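Local coordinates for tryptophanyl-tRNA synthetase (Campylobacter jejuni subsp. jejuni, PDB 3TZL), which probably catalyses, as a homodimeric class I aminoacyl-tRNA synthetase, the ATP-dependent attachment of tryptophan to its cognate tRNA, at residues Ile41-Ala46 with Gln58-Ala63; Leu10-Asp15 with Ala65-Leu70; Asp73-Val78 with Leu298-Thr303. One frame throughout, in Å; residues are numbered along the deposited sequence.

In the fold
Interactions 1 and 2 both use helix 53-70 and pack it against the ends of strands 36-41 and 5-10 and the loops that follow. Interaction 2 is the buried one: purely apolar between its segments, with Pro12 of the 'HIGH' region, predicted to bind ATP, among its contact residues. Interaction 1 is partly buried, half apolar and half water-bridged, and its first segment also supplies His45 to the tryptophan pocket. Interaction 3 lies about 16 Å, centre to centre, from each of the others, away from the annotated sites, where helix 291-320 packs on the loop before strand 78-81 and that strand's first residue. Backbone carbonyls do much of the touching there, and its outer side is exposed.

Interaction 1. Residues Ile41-Ala46 with Gln58-Ala63; sequences IANYHA and QNSLKA. With TRP (tryptophan), chain J.
Ile41 meets Ala63 through its outermost methyl, CD1 lying 3.9 Å from Ala63 CB, while its CG2 branch rests more loosely near Ser60. Next to this apolar patch the contact turns polar. Asn43 lays its CB 3.5 Å from Ser60 OG, and with CG between the backbone N and the carbonyl carbon (chi1 66°) its amide stands where one water can bridge the gap: the water accepts from Asn43 ND2 at 2.9 Å and is also 2.9 Å from Ser60 OG. Asn43 ND2 has a protein partner too, Ser83 OG, which helps fix the rotation of the amide.

Behind Ile41 the chain reverses in an inverse gamma turn centred on Ala42, closed by Asn43 N to Ile41 O at 2.8 Å. This brings His45 to the bound tryptophan, whose CD1 sits over one ring face, offset toward the rim and 3.5 Å from His45 CD2. Asp134 OD2 bonds both His45 NE2 and the ligand.

Here the end of strand 36-41 packs on helix 53-70, the connecting helix of a beta-alpha-beta crossover to strand 78-81, with Leu81 touching Ile41, Asn43 and Ser60, and Trp93 of the second subunit packing against Tyr44.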
ATOM      1  N   ILE B  41      -6.071   5.819 -15.753  1.00 30.09           N
ATOM      2  CA  ILE B  41      -5.664   4.485 -16.154  1.00 30.60           C
ATOM      3  C   ILE B  41      -5.204   3.767 -14.885  1.00 30.41           C
ATOM      4  O   ILE B  41      -4.208   4.142 -14.284  1.00 30.51           O
ATOM      5  CB  ILE B  41      -4.481   4.531 -17.148  1.00 30.39           C
ATOM      6  CG1 ILE B  41      -4.825   5.406 -18.363  1.00 31.34           C
ATOM      7  CG2 ILE B  41      -4.104   3.120 -17.603  1.00 27.89           C
ATOM      8  CD1 ILE B  41      -6.014   4.878 -19.133  1.00 33.98           C
ATOM      9  N   ALA B  42      -5.931   2.740 -14.484  1.00 29.00           N
ATOM     10  CA  ALA B  42      -5.720   2.133 -13.178  1.00 30.28           C
ATOM     11  C   ALA B  42      -4.603   1.139 -13.260  1.00 27.83           C
ATOM     12  O   ALA B  42      -4.847  -0.055 -13.181  1.00 31.55           O
ATOM     13  CB  ALA B  42      -7.002   1.434 -12.707  1.00 29.25           C
ATOM     14  N   ASN B  43      -3.376   1.616 -13.413  1.00 26.80           N
ATOM     15  CA  ASN B  43      -2.269   0.688 -13.603  1.00 28.09           C
ATOM     16  C   ASN B  43      -1.812  -0.068 -12.346  1.00 30.47           C
ATOM     17  O   ASN B  43      -1.276  -1.170 -12.475  1.00 27.84           O
ATOM     18  CB  ASN B  43      -1.086   1.306 -14.391  1.00 29.27           C
ATOM     19  CG  ASN B  43      -0.374   2.439 -13.654  1.00 31.78           C
ATOM     20  OD1 ASN B  43      -0.993   3.219 -12.937  1.00 31.10           O
ATOM     21  ND2 ASN B  43       0.942   2.552 -13.873  1.00 24.05           N
ATOM     22  N   TYR B  44      -2.017   0.488 -11.145  1.00 26.84           N
ATOM     23  CA  TYR B  44      -1.667  -0.294  -9.934  1.00 29.93           C
ATOM     24  C   TYR B  44      -2.538  -1.533  -9.894  1.00 26.37           C
ATOM     25  O   TYR B  44      -2.060  -2.634  -9.643  1.00 33.75           O
ATOM     26  CB  TYR B  44      -1.852   0.499  -8.632  1.00 26.64           C
ATOM     27  CG  TYR B  44      -0.755   1.496  -8.327  1.00 23.06           C
ATOM     28  CD1 TYR B  44       0.576   1.204  -8.567  1.00 27.02           C
ATOM     29  CD2 TYR B  44      -1.064   2.736  -7.791  1.00 29.10           C
ATOM     30  CE1 TYR B  44       1.572   2.127  -8.260  1.00 31.08           C
ATOM     31  CE2 TYR B  44      -0.092   3.660  -7.494  1.00 28.04           C
ATOM     32  CZ  TYR B  44       1.220   3.361  -7.730  1.00 32.39           C
ATOM     33  OH  TYR B  44       2.172   4.311  -7.413  1.00 30.34           O
ATOM     34  N   HIS B  45      -3.825  -1.346 -10.162  1.00 27.31           N
ATOM     35  CA  HIS B  45      -4.788  -2.449 -10.134  1.00 29.45           C
ATOM     36  C   HIS B  45      -4.489  -3.522 -11.170  1.00 31.14           C
ATOM     37  O   HIS B  45      -4.795  -4.688 -10.953  1.00 30.69           O
ATOM     38  CB  HIS B  45      -6.214  -1.930 -10.321  1.00 32.96           C
ATOM     39  CG  HIS B  45      -6.742  -1.166  -9.139  1.00 33.43           C
ATOM     40  ND1 HIS B  45      -7.344  -1.783  -8.062  1.00 34.65           N
ATOM     41  CD2 HIS B  45      -6.761   0.162  -8.871  1.00 29.93           C
ATOM     42  CE1 HIS B  45      -7.696  -0.868  -7.175  1.00 33.93           C
ATOM     43  NE2 HIS B  45      -7.361   0.321  -7.645  1.00 31.56           N
ATOM     44  N   ALA B  46      -3.881  -3.150 -12.296  1.00 32.45           N
ATOM     45  CA  ALA B  46      -3.596  -4.154 -13.321  1.00 32.99           C
ATOM     46  C   ALA B  46      -2.506  -5.089 -12.840  1.00 32.66           C
ATOM     47  O   ALA B  46      -2.320  -6.167 -13.408  1.00 32.02           O
ATOM     48  CB  ALA B  46      -3.208  -3.513 -14.648  1.00 35.52           C
ATOM     49  N   GLN B  58       3.226  -1.313 -21.690  1.00 37.10           N
ATOM     50  CA  GLN B  58       2.625  -1.075 -22.996  1.00 38.06           C
ATOM     51  C   GLN B  58       1.116  -0.946 -22.928  1.00 37.53           C
ATOM     52  O   GLN B  58       0.533  -0.092 -23.593  1.00 36.44           O
ATOM     53  CB  GLN B  58       3.008  -2.178 -23.999  1.00 46.99           C
ATOM     54  CG  GLN B  58       4.337  -1.946 -24.709  1.00 55.65           C
ATOM     55  CD  GLN B  58       4.504  -0.509 -25.193  1.00 64.29           C
ATOM     56  OE1 GLN B  58       3.745  -0.026 -26.044  1.00 65.29           O
ATOM     57  NE2 GLN B  58       5.494   0.186 -24.635  1.00 68.43           N
ATOM     58  N   ASN B  59       0.473  -1.812 -22.148  1.00 32.13           N
ATOM     59  CA  ASN B  59      -0.964  -1.697 -21.968  1.00 32.55           C
ATOM     60  C   ASN B  59      -1.362  -0.317 -21.464  1.00 34.98           C
ATOM     61  O   ASN B  59      -2.386   0.219 -21.876  1.00 37.33           O
ATOM     62  CB  ASN B  59      -1.494  -2.778 -21.021  1.00 37.13           C
ATOM     63  CG  ASN B  59      -1.555  -4.131 -21.684  1.00 41.69           C
ATOM     64  OD1 ASN B  59      -1.211  -4.264 -22.862  1.00 38.59           O
ATOM     65  ND2 ASN B  59      -1.969  -5.148 -20.931  1.00 44.85           N
ATOM     66  N   SER B  60      -0.552   0.261 -20.582  1.00 34.28           N
ATOM     67  CA  SER B  60      -0.885   1.576 -20.033  1.00 32.98           C
ATOM     68  C   SER B  60      -0.798   2.651 -21.107  1.00 29.12           C
ATOM     69  O   SER B  60      -1.692   3.505 -21.213  1.00 31.57           O
ATOM     70  CB  SER B  60       0.035   1.928 -18.860  1.00 33.85           C
ATOM     71  OG  SER B  60      -0.249   1.095 -17.748  1.00 34.75           O
ATOM     72  N   LEU B  61       0.291   2.625 -21.885  1.00 28.44           N
ATOM     73  CA  LEU B  61       0.467   3.582 -22.971  1.00 28.62           C
ATOM     74  C   LEU B  61      -0.688   3.417 -23.978  1.00 35.47           C
ATOM     75  O   LEU B  61      -1.326   4.403 -24.357  1.00 38.75           O
ATOM     76  CB  LEU B  61       1.822   3.384 -23.661  1.00 32.57           C
ATOM     77  CG  LEU B  61       3.096   3.718 -22.881  1.00 38.50           C
ATOM     78  CD1 LEU B  61       4.318   3.609 -23.778  1.00 37.16           C
ATOM     79  CD2 LEU B  61       3.023   5.116 -22.248  1.00 38.42           C
ATOM     80  N   LYS B  62      -0.979   2.176 -24.383  1.00 33.87           N
ATOM     81  CA  LYS B  62      -2.081   1.929 -25.328  1.00 33.81           C
ATOM     82  C   LYS B  62      -3.425   2.384 -24.803  1.00 36.74           C
ATOM     83  O   LYS B  62      -4.231   2.943 -25.536  1.00 37.75           O
ATOM     84  CB  LYS B  62      -2.156   0.459 -25.729  1.00 40.20           C
ATOM     85  CG  LYS B  62      -0.912  -0.039 -26.437  1.00 50.80           C
ATOM     86  CD  LYS B  62      -1.116  -1.409 -27.089  1.00 59.27           C
ATOM     87  CE  LYS B  62      -1.588  -2.486 -26.109  1.00 64.40           C
ATOM     88  NZ  LYS B  62      -2.958  -3.016 -26.440  1.00 68.33           N
ATOM     89  N   ALA B  63      -3.673   2.140 -23.522  1.00 35.45           N
ATOM     90  CA  ALA B  63      -4.952   2.543 -22.951  1.00 36.36           C
ATOM     91  C   ALA B  63      -5.092   4.067 -22.959  1.00 33.47           C
ATOM     92  O   ALA B  63      -6.139   4.593 -23.311  1.00 34.90           O
ATOM     93  CB  ALA B  63      -5.134   1.994 -21.558  1.00 39.23           C
TER
HETATM   94  N   TRP J 331     -11.979  -1.855 -10.304  1.00 37.18           N
HETATM   95  CA  TRP J 331     -12.307  -1.141 -11.542  1.00 46.30           C
HETATM   96  C   TRP J 331     -12.515  -2.115 -12.694  1.00 56.08           C
HETATM   97  O   TRP J 331     -13.001  -1.743 -13.768  1.00 56.28           O
HETATM   98  CB  TRP J 331     -11.212  -0.119 -11.897  1.00 41.38           C
HETATM   99  CG  TRP J 331     -11.022   0.905 -10.818  1.00 36.80           C
HETATM  100  CD1 TRP J 331      -9.951   1.040  -9.975  1.00 37.40           C
HETATM  101  CD2 TRP J 331     -11.966   1.906 -10.440  1.00 35.80           C
HETATM  102  NE1 TRP J 331     -10.168   2.088  -9.102  1.00 41.64           N
HETATM  103  CE2 TRP J 331     -11.404   2.629  -9.363  1.00 41.42           C
HETATM  104  CE3 TRP J 331     -13.237   2.265 -10.909  1.00 35.44           C
HETATM  105  CZ2 TRP J 331     -12.066   3.698  -8.759  1.00 37.36           C
HETATM  106  CZ3 TRP J 331     -13.898   3.325 -10.302  1.00 36.62           C
HETATM  107  CH2 TRP J 331     -13.308   4.031  -9.243  1.00 37.87           C
HETATM  108  OXT TRP J 331     -12.195  -3.298 -12.557  1.00 59.37           O
HETATM  109  O   HOH W   1       2.086   1.032 -16.097  1.00 36.95           O

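Interaction 2. Residues Leu10-Asp15 with Ala65-Leu70; sequences LQPSGD and AAFLSL. With PO4 (phosphate ion), chain K.
Leu10 and Phe67 come at each other from opposite directions, each with CG beside its backbone N (chi1 -61° in Leu10, -71° in Phe67), and the result is a CH-pi contact between the first strand of the Rossmann-type catalytic domain and helix 53-70. Leu10 CD1 stands 3.8 Å from the centroid of the Phe67 ring, only 6° off the ring normal, so one methyl is centred over the face and lies at nearly the same distance from all six ring carbons. Pro12 approaches differently. It comes to the edge of the ring, in its plane, with Pro12 CG 3.5 Å from Phe67 CE2 and 3.9 Å from Phe67 CZ. One aromatic side chain is thus met on a face by the last residue of the strand and at its edge by Pro12 of the loop that follows.

That loop opens the 'HIGH' region, the class I signature, which begins at Pro12, and by prediction Gln11, Pro12 and Ser13 contribute to the ATP site. Gln11 also touches the bound tryptophan. Farther along, a phosphate ion, probably from the crystallisation liquor, lies beside the loop; Gly14 N gives its O2 a weak hydrogen bond of 3.4 Å, and Lys55 NZ binds the ion as well.

Phe67 is packed further by Ile25 of helix 18-30 and by Ile72, and Leu10 by Met28, which makes this a buried junction of two helices and a strand end. On another side of helix 53-70, toward helix 278-289, Ala65 O accepts two donors from one residue: Ser69 OG at 2.7 Å and Ser69 N at 2.9 Å reach it from opposite faces of the carbonyl plane.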
ATOM      1  N   LEU B  10      -9.984   3.293 -15.181  1.00 34.20           N
ATOM      2  CA  LEU B  10     -10.079   2.561 -16.443  1.00 33.98           C
ATOM      3  C   LEU B  10      -9.068   1.418 -16.502  1.00 33.00           C
ATOM      4  O   LEU B  10      -7.875   1.622 -16.321  1.00 32.59           O
ATOM      5  CB  LEU B  10      -9.883   3.525 -17.609  1.00 36.59           C
ATOM      6  CG  LEU B  10     -10.898   4.669 -17.720  1.00 36.97           C
ATOM      7  CD1 LEU B  10     -10.433   5.698 -18.744  1.00 36.13           C
ATOM      8  CD2 LEU B  10     -12.272   4.144 -18.093  1.00 40.27           C
ATOM      9  N   GLN B  11      -9.551   0.207 -16.729  1.00 37.09           N
ATOM     10  CA  GLN B  11      -8.680  -0.954 -16.724  1.00 43.24           C
ATOM     11  C   GLN B  11      -8.998  -1.848 -17.902  1.00 49.71           C
ATOM     12  O   GLN B  11      -9.565  -2.931 -17.735  1.00 52.38           O
ATOM     13  CB  GLN B  11      -8.861  -1.737 -15.426  1.00 44.56           C
ATOM     14  CG  GLN B  11      -7.571  -2.301 -14.850  1.00 42.57           C
ATOM     15  CD  GLN B  11      -7.827  -3.098 -13.591  1.00 51.60           C
ATOM     16  OE1 GLN B  11      -8.505  -2.627 -12.667  1.00 51.54           O
ATOM     17  NE2 GLN B  11      -7.320  -4.326 -13.557  1.00 54.50           N
ATOM     18  N   PRO B  12      -8.640  -1.400 -19.108  1.00 54.27           N
ATOM     19  CA  PRO B  12      -8.987  -2.164 -20.312  1.00 55.03           C
ATOM     20  C   PRO B  12      -8.190  -3.464 -20.373  1.00 54.59           C
ATOM     21  O   PRO B  12      -7.130  -3.554 -19.753  1.00 54.93           O
ATOM     22  CB  PRO B  12      -8.556  -1.234 -21.460  1.00 54.96           C
ATOM     23  CG  PRO B  12      -8.256   0.095 -20.829  1.00 53.29           C
ATOM     24  CD  PRO B  12      -7.846  -0.200 -19.420  1.00 51.81           C
ATOM     25  N   SER B  13      -8.712  -4.458 -21.089  1.00 52.88           N
ATOM     26  CA  SER B  13      -7.962  -5.677 -21.373  1.00 54.34           C
ATOM     27  C   SER B  13      -8.144  -6.069 -22.834  1.00 54.80           C
ATOM     28  O   SER B  13      -9.206  -5.835 -23.420  1.00 56.47           O
ATOM     29  CB  SER B  13      -8.380  -6.824 -20.448  1.00 54.96           C
ATOM     30  OG  SER B  13      -9.747  -7.153 -20.621  1.00 60.12           O
ATOM     31  N   GLY B  14      -7.101  -6.654 -23.418  1.00 51.22           N
ATOM     32  CA  GLY B  14      -7.119  -7.024 -24.819  1.00 52.88           C
ATOM     33  C   GLY B  14      -7.323  -5.831 -25.740  1.00 53.65           C
ATOM     34  O   GLY B  14      -6.959  -4.698 -25.416  1.00 50.26           O
ATOM     35  N   ASP B  15      -7.922  -6.083 -26.898  1.00 54.06           N
ATOM     36  CA  ASP B  15      -8.166  -5.016 -27.858  1.00 53.44           C
ATOM     37  C   ASP B  15      -9.539  -4.399 -27.648  1.00 48.36           C
ATOM     38  O   ASP B  15     -10.514  -5.107 -27.387  1.00 46.33           O
ATOM     39  CB  ASP B  15      -8.024  -5.562 -29.271  1.00 59.93           C
ATOM     40  CG  ASP B  15      -6.675  -6.205 -29.494  1.00 63.95           C
ATOM     41  OD1 ASP B  15      -5.664  -5.592 -29.080  1.00 60.86           O
ATOM     42  OD2 ASP B  15      -6.628  -7.327 -30.050  1.00 64.96           O
ATOM     43  N   ALA B  65      -3.482   6.258 -24.872  1.00 37.95           N
ATOM     44  CA  ALA B  65      -3.591   6.663 -26.284  1.00 37.26           C
ATOM     45  C   ALA B  65      -4.984   6.389 -26.836  1.00 36.93           C
ATOM     46  O   ALA B  65      -5.553   7.223 -27.543  1.00 37.00           O
ATOM     47  CB  ALA B  65      -2.543   5.961 -27.136  1.00 33.86           C
ATOM     48  N   ALA B  66      -5.547   5.236 -26.495  1.00 32.47           N
ATOM     49  CA  ALA B  66      -6.883   4.894 -26.979  1.00 34.53           C
ATOM     50  C   ALA B  66      -7.961   5.851 -26.457  1.00 36.03           C
ATOM     51  O   ALA B  66      -8.832   6.296 -27.209  1.00 32.65           O
ATOM     52  CB  ALA B  66      -7.234   3.464 -26.609  1.00 32.85           C
ATOM     53  N   PHE B  67      -7.925   6.171 -25.169  1.00 34.97           N
ATOM     54  CA  PHE B  67      -9.013   6.987 -24.638  1.00 36.36           C
ATOM     55  C   PHE B  67      -8.904   8.434 -25.113  1.00 38.46           C
ATOM     56  O   PHE B  67      -9.903   9.087 -25.424  1.00 37.33           O
ATOM     57  CB  PHE B  67      -9.123   6.859 -23.116  1.00 35.54           C
ATOM     58  CG  PHE B  67      -9.647   5.512 -22.661  1.00 37.55           C
ATOM     59  CD1 PHE B  67     -10.985   5.194 -22.792  1.00 40.68           C
ATOM     60  CD2 PHE B  67      -8.799   4.575 -22.101  1.00 39.12           C
ATOM     61  CE1 PHE B  67     -11.469   3.951 -22.376  1.00 39.67           C
ATOM     62  CE2 PHE B  67      -9.263   3.333 -21.697  1.00 38.12           C
ATOM     63  CZ  PHE B  67     -10.604   3.022 -21.830  1.00 39.38           C
ATOM     64  N   LEU B  68      -7.680   8.933 -25.187  1.00 38.66           N
ATOM     65  CA  LEU B  68      -7.456  10.247 -25.760  1.00 37.52           C
ATOM     66  C   LEU B  68      -7.937  10.275 -27.205  1.00 37.11           C
ATOM     67  O   LEU B  68      -8.663  11.191 -27.607  1.00 37.50           O
ATOM     68  CB  LEU B  68      -5.979  10.617 -25.662  1.00 39.28           C
ATOM     69  CG  LEU B  68      -5.550  10.917 -24.232  1.00 41.09           C
ATOM     70  CD1 LEU B  68      -4.052  11.080 -24.160  1.00 44.19           C
ATOM     71  CD2 LEU B  68      -6.240  12.168 -23.736  1.00 42.54           C
ATOM     72  N   SER B  69      -7.559   9.256 -27.978  1.00 34.12           N
ATOM     73  CA  SER B  69      -7.948   9.186 -29.393  1.00 38.69           C
ATOM     74  C   SER B  69      -9.453   9.173 -29.629  1.00 39.33           C
ATOM     75  O   SER B  69      -9.932   9.711 -30.623  1.00 43.53           O
ATOM     76  CB  SER B  69      -7.337   7.957 -30.051  1.00 39.29           C
ATOM     77  OG  SER B  69      -5.946   8.119 -30.068  1.00 48.23           O
ATOM     78  N   LEU B  70     -10.189   8.550 -28.716  1.00 40.35           N
ATOM     79  CA  LEU B  70     -11.626   8.381 -28.877  1.00 38.48           C
ATOM     80  C   LEU B  70     -12.428   9.540 -28.263  1.00 40.86           C
ATOM     81  O   LEU B  70     -13.645   9.589 -28.401  1.00 41.46           O
ATOM     82  CB  LEU B  70     -12.063   7.029 -28.315  1.00 35.21           C
ATOM     83  CG  LEU B  70     -11.526   5.837 -29.117  1.00 37.56           C
ATOM     84  CD1 LEU B  70     -11.499   4.569 -28.266  1.00 35.16           C
ATOM     85  CD2 LEU B  70     -12.401   5.611 -30.339  1.00 39.11           C
TER
HETATM   86  P   PO4 K 332      -4.007  -8.198 -21.959  1.00 98.22           P
HETATM   87  O1  PO4 K 332      -2.663  -8.676 -21.462  1.00101.68           O
HETATM   88  O2  PO4 K 332      -3.776  -7.330 -23.179  1.00 98.09           O
HETATM   89  O3  PO4 K 332      -4.853  -9.396 -22.333  1.00 96.88           O
HETATM   90  O4  PO4 K 332      -4.704  -7.420 -20.864  1.00 93.66           O

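Interaction 3. Residues Asp73-Val78 with Leu298-Thr303; sequences DPQKSV and LDFGAT
Val78 and Gly301 form the buried end of the close-packed part of this contact. Their CA atoms are 5.4 Å apart, Gly301 brings only backbone, and Val78 CG1 lies 3.8 Å from Gly301 O. CG1, anti to the backbone N (chi1 177°), is the branch that reaches the helix carbonyl. Phe300 packs closely too. Its CG is likewise anti to the backbone N (chi1 171°), which swings the ring over to the turn at Pro74, and Phe300 CE2 comes within 3.4 Å of Pro74 O at an oblique angle to the ring.

Toward solvent the fit is looser. Pro74 CB is no nearer than 4.5 Å to Phe300 CD2. On the solvent side Gln75 starts away from the helix, then bends back until its OE1 is 4.4 Å from Phe300 CE2, a distant brush.

The turn has its own bracing. Asp73 OD1 accepts from Gln75 N at 3.0 Å, an Asx turn, and Ser77 N bonds to Asp73 O at 2.8 Å. Lys304 NZ, one turn on from Phe300, donates to both Pro74 O and Ser77 O, so the ammonium group of a lysine from the same helix holds two carbonyls of the loop.

In the fold, this joins the C-terminal helix 291-320 to the passage from helix 53-70 into strand 78-81: Pro74 also touches Leu68 and Ile297, Leu298 reaches Ala64 of helix 53-70, and Val78 packs on Phe38 of the adjoining parallel strand 36-41.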
ATOM      1  N   ASP B  73     -10.999  14.549 -23.263  1.00 42.25           N
ATOM      2  CA  ASP B  73     -10.491  15.890 -23.468  1.00 44.56           C
ATOM      3  C   ASP B  73      -9.743  16.342 -22.216  1.00 42.21           C
ATOM      4  O   ASP B  73     -10.370  16.689 -21.219  1.00 40.66           O
ATOM      5  CB  ASP B  73     -11.663  16.824 -23.764  1.00 47.14           C
ATOM      6  CG  ASP B  73     -11.222  18.197 -24.221  1.00 55.64           C
ATOM      7  OD1 ASP B  73     -10.126  18.649 -23.819  1.00 57.89           O
ATOM      8  OD2 ASP B  73     -11.989  18.830 -24.978  1.00 58.05           O
ATOM      9  N   PRO B  74      -8.400  16.362 -22.285  1.00 42.17           N
ATOM     10  CA  PRO B  74      -7.501  16.682 -21.167  1.00 45.49           C
ATOM     11  C   PRO B  74      -7.737  18.075 -20.596  1.00 48.12           C
ATOM     12  O   PRO B  74      -7.402  18.332 -19.437  1.00 47.17           O
ATOM     13  CB  PRO B  74      -6.107  16.625 -21.803  1.00 44.41           C
ATOM     14  CG  PRO B  74      -6.265  15.842 -23.039  1.00 44.21           C
ATOM     15  CD  PRO B  74      -7.658  16.103 -23.530  1.00 41.59           C
ATOM     16  N   GLN B  75      -8.306  18.948 -21.416  1.00 50.83           N
ATOM     17  CA  GLN B  75      -8.613  20.315 -21.044  1.00 56.54           C
ATOM     18  C   GLN B  75      -9.886  20.373 -20.209  1.00 57.83           C
ATOM     19  O   GLN B  75      -9.933  21.043 -19.179  1.00 64.68           O
ATOM     20  CB  GLN B  75      -8.805  21.155 -22.307  1.00 65.33           C
ATOM     21  CG  GLN B  75      -8.793  22.640 -22.055  1.00 75.31           C
ATOM     22  CD  GLN B  75      -7.436  23.101 -21.589  1.00 82.27           C
ATOM     23  OE1 GLN B  75      -6.415  22.574 -22.032  1.00 86.54           O
ATOM     24  NE2 GLN B  75      -7.411  24.072 -20.678  1.00 81.11           N
ATOM     25  N   LYS B  76     -10.919  19.681 -20.669  1.00 51.60           N
ATOM     26  CA  LYS B  76     -12.193  19.633 -19.968  1.00 51.02           C
ATOM     27  C   LYS B  76     -12.123  18.742 -18.722  1.00 50.14           C
ATOM     28  O   LYS B  76     -12.661  19.090 -17.670  1.00 55.61           O
ATOM     29  CB  LYS B  76     -13.278  19.103 -20.900  1.00 53.52           C
ATOM     30  CG  LYS B  76     -13.446  19.906 -22.187  1.00 61.24           C
ATOM     31  CD  LYS B  76     -14.481  19.272 -23.127  1.00 64.33           C
ATOM     32  CE  LYS B  76     -14.912  20.249 -24.233  1.00 70.22           C
ATOM     33  NZ  LYS B  76     -15.549  21.506 -23.711  1.00 70.21           N
ATOM     34  N   SER B  77     -11.447  17.604 -18.847  1.00 42.15           N
ATOM     35  CA  SER B  77     -11.465  16.559 -17.817  1.00 37.91           C
ATOM     36  C   SER B  77     -10.122  16.408 -17.131  1.00 33.06           C
ATOM     37  O   SER B  77      -9.145  17.019 -17.539  1.00 36.52           O
ATOM     38  CB  SER B  77     -11.816  15.217 -18.450  1.00 38.74           C
ATOM     39  OG  SER B  77     -13.086  15.262 -19.068  1.00 41.62           O
ATOM     40  N   VAL B  78     -10.071  15.583 -16.089  1.00 28.36           N
ATOM     41  CA  VAL B  78      -8.803  15.281 -15.435  1.00 30.66           C
ATOM     42  C   VAL B  78      -8.475  13.836 -15.723  1.00 29.70           C
ATOM     43  O   VAL B  78      -9.204  12.940 -15.313  1.00 34.21           O
ATOM     44  CB  VAL B  78      -8.836  15.586 -13.932  1.00 30.19           C
ATOM     45  CG1 VAL B  78      -7.535  15.186 -13.269  1.00 31.04           C
ATOM     46  CG2 VAL B  78      -9.119  17.090 -13.719  1.00 33.61           C
ATOM     47  N   LEU B 298      -0.289  13.164 -20.219  1.00 33.37           N
ATOM     48  CA  LEU B 298      -0.421  12.470 -18.945  1.00 37.52           C
ATOM     49  C   LEU B 298       0.179  13.286 -17.795  1.00 34.83           C
ATOM     50  O   LEU B 298      -0.349  13.271 -16.692  1.00 31.31           O
ATOM     51  CB  LEU B 298       0.224  11.082 -19.014  1.00 35.04           C
ATOM     52  CG  LEU B 298      -0.577  10.131 -19.906  1.00 38.50           C
ATOM     53  CD1 LEU B 298       0.115   8.771 -20.056  1.00 39.75           C
ATOM     54  CD2 LEU B 298      -1.986   9.986 -19.347  1.00 34.73           C
ATOM     55  N   ASP B 299       1.277  13.994 -18.060  1.00 42.68           N
ATOM     56  CA  ASP B 299       1.922  14.800 -17.021  1.00 45.49           C
ATOM     57  C   ASP B 299       1.029  15.947 -16.601  1.00 42.31           C
ATOM     58  O   ASP B 299       0.911  16.242 -15.431  1.00 43.32           O
ATOM     59  CB  ASP B 299       3.275  15.329 -17.482  1.00 51.70           C
ATOM     60  CG  ASP B 299       4.367  14.290 -17.361  1.00 57.95           C
ATOM     61  OD1 ASP B 299       4.165  13.321 -16.596  1.00 59.15           O
ATOM     62  OD2 ASP B 299       5.419  14.438 -18.024  1.00 62.90           O
ATOM     63  N   PHE B 300       0.376  16.567 -17.572  1.00 38.63           N
ATOM     64  CA  PHE B 300      -0.586  17.621 -17.296  1.00 39.88           C
ATOM     65  C   PHE B 300      -1.770  17.142 -16.461  1.00 39.99           C
ATOM     66  O   PHE B 300      -2.153  17.805 -15.489  1.00 38.25           O
ATOM     67  CB  PHE B 300      -1.077  18.229 -18.610  1.00 37.00           C
ATOM     68  CG  PHE B 300      -2.225  19.172 -18.457  1.00 39.62           C
ATOM     69  CD1 PHE B 300      -2.192  20.182 -17.515  1.00 37.83           C
ATOM     70  CD2 PHE B 300      -3.326  19.076 -19.290  1.00 42.76           C
ATOM     71  CE1 PHE B 300      -3.256  21.074 -17.390  1.00 40.83           C
ATOM     72  CE2 PHE B 300      -4.388  19.962 -19.173  1.00 45.98           C
ATOM     73  CZ  PHE B 300      -4.351  20.970 -18.220  1.00 39.90           C
ATOM     74  N   GLY B 301      -2.357  16.010 -16.852  1.00 36.61           N
ATOM     75  CA  GLY B 301      -3.464  15.434 -16.105  1.00 35.68           C
ATOM     76  C   GLY B 301      -3.039  15.162 -14.672  1.00 36.84           C
ATOM     77  O   GLY B 301      -3.754  15.497 -13.719  1.00 34.15           O
ATOM     78  N   ALA B 302      -1.852  14.583 -14.526  1.00 33.59           N
ATOM     79  CA  ALA B 302      -1.343  14.237 -13.204  1.00 35.28           C
ATOM     80  C   ALA B 302      -1.185  15.462 -12.303  1.00 35.82           C
ATOM     81  O   ALA B 302      -1.450  15.370 -11.117  1.00 35.34           O
ATOM     82  CB  ALA B 302      -0.047  13.450 -13.302  1.00 31.46           C
ATOM     83  N   THR B 303      -0.809  16.616 -12.861  1.00 34.08           N
ATOM     84  CA  THR B 303      -0.632  17.809 -12.032  1.00 36.56           C
ATOM     85  C   THR B 303      -1.953  18.318 -11.477  1.00 37.82           C
ATOM     86  O   THR B 303      -2.003  18.866 -10.374  1.00 37.41           O
ATOM     87  CB  THR B 303       0.073  18.991 -12.763  1.00 58.67           C
ATOM     88  OG1 THR B 303      -0.823  19.593 -13.710  1.00 59.66           O
ATOM     89  CG2 THR B 303       1.352  18.532 -13.448  1.00 56.92           C
TER